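Local atomic coordinates of putative Fe-S biosynthesis protein (Lactobacillus salivarius, PDB entry 2P2E), a protein that is of unknown function but may take part in the biosynthesis of iron-sulphur clusters. Residues N65-S70 and K74-G79. Sequence-based numbering, arbitrary orientation.
Sequences NEVIDS and KFYYKG
Strands 66-70 and 75-77 form a beta hairpin in which Glu66 and Ile68 face Tyr77 and Phe75 in antiparallel hydrogen-bonded pairs, with the non-hydrogen-bonded pair Val67-Tyr76 between them. Each hydrogen-bonded pair is closed by two bonds, among them Tyr77 N to Glu66 O at 2.9 Å and Ile68 N to Phe75 O at 2.8 Å. On the face that carries Glu66, Ile68 and Phe75, the ring of Tyr77 reaches across to the other strand. With chi1 at 68°, CG is tucked between the backbone N and C of its own residue, which turns the ring across the neighbouring strand rather than along its own. Glu66 CB lies over one ring face in a CH-pi contact, 3.7 Å from the centroid and displaced toward the rim, while Ile68 CG1 meets Tyr77 CE2 obliquely at 3.3 Å. The phenol end is held by a water lying in the ring plane: it donates to Val67 O and is hydrogen-bonded to Tyr77 OH, linking the ring to the opposite backbone. Glu66 OE1 also comes within 2.7 Å of Tyr77 OH, its carboxylate plane turned 68° from the ring; Lys82 is a distant, weak ionic partner of this oxygen. Beyond the strand pairing, Gly79 N donates to a lone pair of Asn65 OD1 (2.7 Å), lying in the plane of the side-chain carbonyl, so this amide oxygen continues the cross-strand bonding. On the other face Val67 splits its branches: CG1 packs against the aliphatic chain of Lys74, and CG2 lies 3.3 Å from Tyr76 CE1. The hairpin is flanked by strand 4-7, joined by backbone hydrogen bonds of Asp69, and by strand 24-30, joined by those of Tyr76. Asn65 and Glu66 together face Tyr77, the arrangement of a classic beta bulge at the open end of an antiparallel hairpin.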
loop_
_atom_site.group_PDB
_atom_site.type_symbol
_atom_site.label_atom_id
_atom_site.label_comp_id
_atom_site.label_asym_id
_atom_site.label_seq_id
_atom_site.Cartn_x
_atom_site.Cartn_y
_atom_site.Cartn_z
ATOM N N ASN A 65 -12.079 -1.061 2.304
ATOM C CA ASN A 65 -13.191 -0.137 2.411
ATOM C C ASN A 65 -12.896 1.290 2.818
ATOM O O ASN A 65 -13.815 2.090 2.938
ATOM C CB ASN A 65 -14.191 -0.719 3.394
ATOM C CG ASN A 65 -13.577 -0.945 4.759
ATOM O OD1 ASN A 65 -12.397 -1.273 4.871
ATOM N ND2 ASN A 65 -14.373 -0.775 5.802
ATOM N N GLU A 66 -11.637 1.615 3.066
ATOM C CA GLU A 66 -11.316 2.981 3.438
ATOM C C GLU A 66 -10.230 3.561 2.552
ATOM O O GLU A 66 -9.480 2.831 1.900
ATOM C CB GLU A 66 -10.945 3.064 4.915
ATOM C CG GLU A 66 -12.184 3.163 5.800
ATOM C CD GLU A 66 -11.864 3.291 7.282
ATOM O OE1 GLU A 66 -11.003 4.127 7.642
ATOM O OE2 GLU A 66 -12.489 2.563 8.088
ATOM N N VAL A 67 -10.153 4.883 2.515
ATOM C CA VAL A 67 -9.186 5.532 1.661
ATOM C C VAL A 67 -8.195 6.416 2.367
ATOM O O VAL A 67 -8.483 7.004 3.406
ATOM C CB VAL A 67 -9.875 6.409 0.610
ATOM C CG1 VAL A 67 -8.844 6.887 -0.409
ATOM C CG2 VAL A 67 -11.000 5.642 -0.067
ATOM N N ILE A 68 -7.019 6.502 1.761
ATOM C CA ILE A 68 -5.933 7.330 2.245
ATOM C C ILE A 68 -5.652 8.300 1.110
ATOM O O ILE A 68 -5.470 7.875 -0.028
ATOM C CB ILE A 68 -4.670 6.490 2.502
ATOM C CG1 ILE A 68 -4.950 5.484 3.611
ATOM C CG2 ILE A 68 -3.497 7.389 2.885
ATOM C CD1 ILE A 68 -3.864 4.484 3.802
ATOM N N ASP A 69 -5.652 9.597 1.404
ATOM C CA ASP A 69 -5.372 10.603 0.383
ATOM C C ASP A 69 -3.863 10.703 0.224
ATOM O O ASP A 69 -3.136 10.586 1.196
ATOM C CB ASP A 69 -5.901 11.975 0.792
ATOM C CG ASP A 69 -7.395 11.988 1.018
ATOM O OD1 ASP A 69 -8.144 11.630 0.080
ATOM O OD2 ASP A 69 -7.814 12.364 2.137
ATOM N N SER A 70 -3.401 10.925 -0.997
ATOM C CA SER A 70 -1.979 11.046 -1.249
ATOM C C SER A 70 -1.733 11.856 -2.504
ATOM O O SER A 70 -2.626 12.020 -3.334
ATOM C CB SER A 70 -1.335 9.670 -1.422
ATOM O OG SER A 70 -1.179 9.353 -2.794
ATOM N N LYS A 74 -5.122 7.760 -4.826
ATOM C CA LYS A 74 -5.675 7.114 -3.650
ATOM C C LYS A 74 -5.039 5.786 -3.297
ATOM O O LYS A 74 -4.482 5.105 -4.144
ATOM C CB LYS A 74 -7.173 6.902 -3.839
ATOM C CG LYS A 74 -8.001 8.125 -3.558
ATOM C CD LYS A 74 -9.467 7.871 -3.865
ATOM C CE LYS A 74 -10.326 9.054 -3.458
ATOM N NZ LYS A 74 -9.882 10.310 -4.127
ATOM N N PHE A 75 -5.151 5.440 -2.022
ATOM C CA PHE A 75 -4.658 4.190 -1.456
ATOM C C PHE A 75 -5.827 3.607 -0.693
ATOM O O PHE A 75 -6.360 4.262 0.199
ATOM C CB PHE A 75 -3.546 4.453 -0.453
ATOM C CG PHE A 75 -2.185 4.527 -1.052
ATOM C CD1 PHE A 75 -1.515 3.367 -1.419
ATOM C CD2 PHE A 75 -1.542 5.755 -1.203
ATOM C CE1 PHE A 75 -0.211 3.430 -1.931
ATOM C CE2 PHE A 75 -0.241 5.829 -1.713
ATOM C CZ PHE A 75 0.424 4.671 -2.073
ATOM N N TYR A 76 -6.242 2.396 -1.031
ATOM C CA TYR A 76 -7.349 1.786 -0.317
ATOM C C TYR A 76 -6.789 0.855 0.732
ATOM O O TYR A 76 -5.711 0.306 0.556
ATOM C CB TYR A 76 -8.246 1.032 -1.293
ATOM C CG TYR A 76 -9.033 1.978 -2.150
ATOM C CD1 TYR A 76 -10.271 2.445 -1.740
ATOM C CD2 TYR A 76 -8.505 2.470 -3.338
ATOM C CE1 TYR A 76 -10.967 3.377 -2.489
ATOM C CE2 TYR A 76 -9.193 3.407 -4.099
ATOM C CZ TYR A 76 -10.424 3.853 -3.666
ATOM O OH TYR A 76 -11.114 4.769 -4.425
ATOM N N TYR A 77 -7.508 0.690 1.834
ATOM C CA TYR A 77 -7.046 -0.191 2.894
ATOM C C TYR A 77 -8.198 -0.751 3.711
ATOM O O TYR A 77 -9.297 -0.188 3.738
ATOM C CB TYR A 77 -6.074 0.548 3.817
ATOM C CG TYR A 77 -6.710 1.630 4.639
ATOM C CD1 TYR A 77 -6.992 1.435 5.990
ATOM C CD2 TYR A 77 -7.027 2.856 4.070
ATOM C CE1 TYR A 77 -7.572 2.440 6.758
ATOM C CE2 TYR A 77 -7.613 3.867 4.825
ATOM C CZ TYR A 77 -7.877 3.652 6.165
ATOM O OH TYR A 77 -8.441 4.660 6.896
ATOM N N LYS A 78 -7.937 -1.870 4.376
ATOM C CA LYS A 78 -8.950 -2.504 5.195
ATOM C C LYS A 78 -9.156 -1.627 6.412
ATOM O O LYS A 78 -8.207 -1.306 7.125
ATOM C CB LYS A 78 -8.496 -3.906 5.588
ATOM C CG LYS A 78 -8.341 -4.816 4.385
ATOM C CD LYS A 78 -7.872 -6.207 4.751
ATOM C CE LYS A 78 -6.411 -6.230 5.125
ATOM N NZ LYS A 78 -5.880 -7.624 5.124
ATOM N N GLY A 79 -10.400 -1.216 6.627
ATOM C CA GLY A 79 -10.709 -0.359 7.754
ATOM C C GLY A 79 -9.942 -0.664 9.022
ATOM O O GLY A 79 -9.142 0.147 9.471
HETATM O O HOH W 1 -8.707 7.252 6.243
#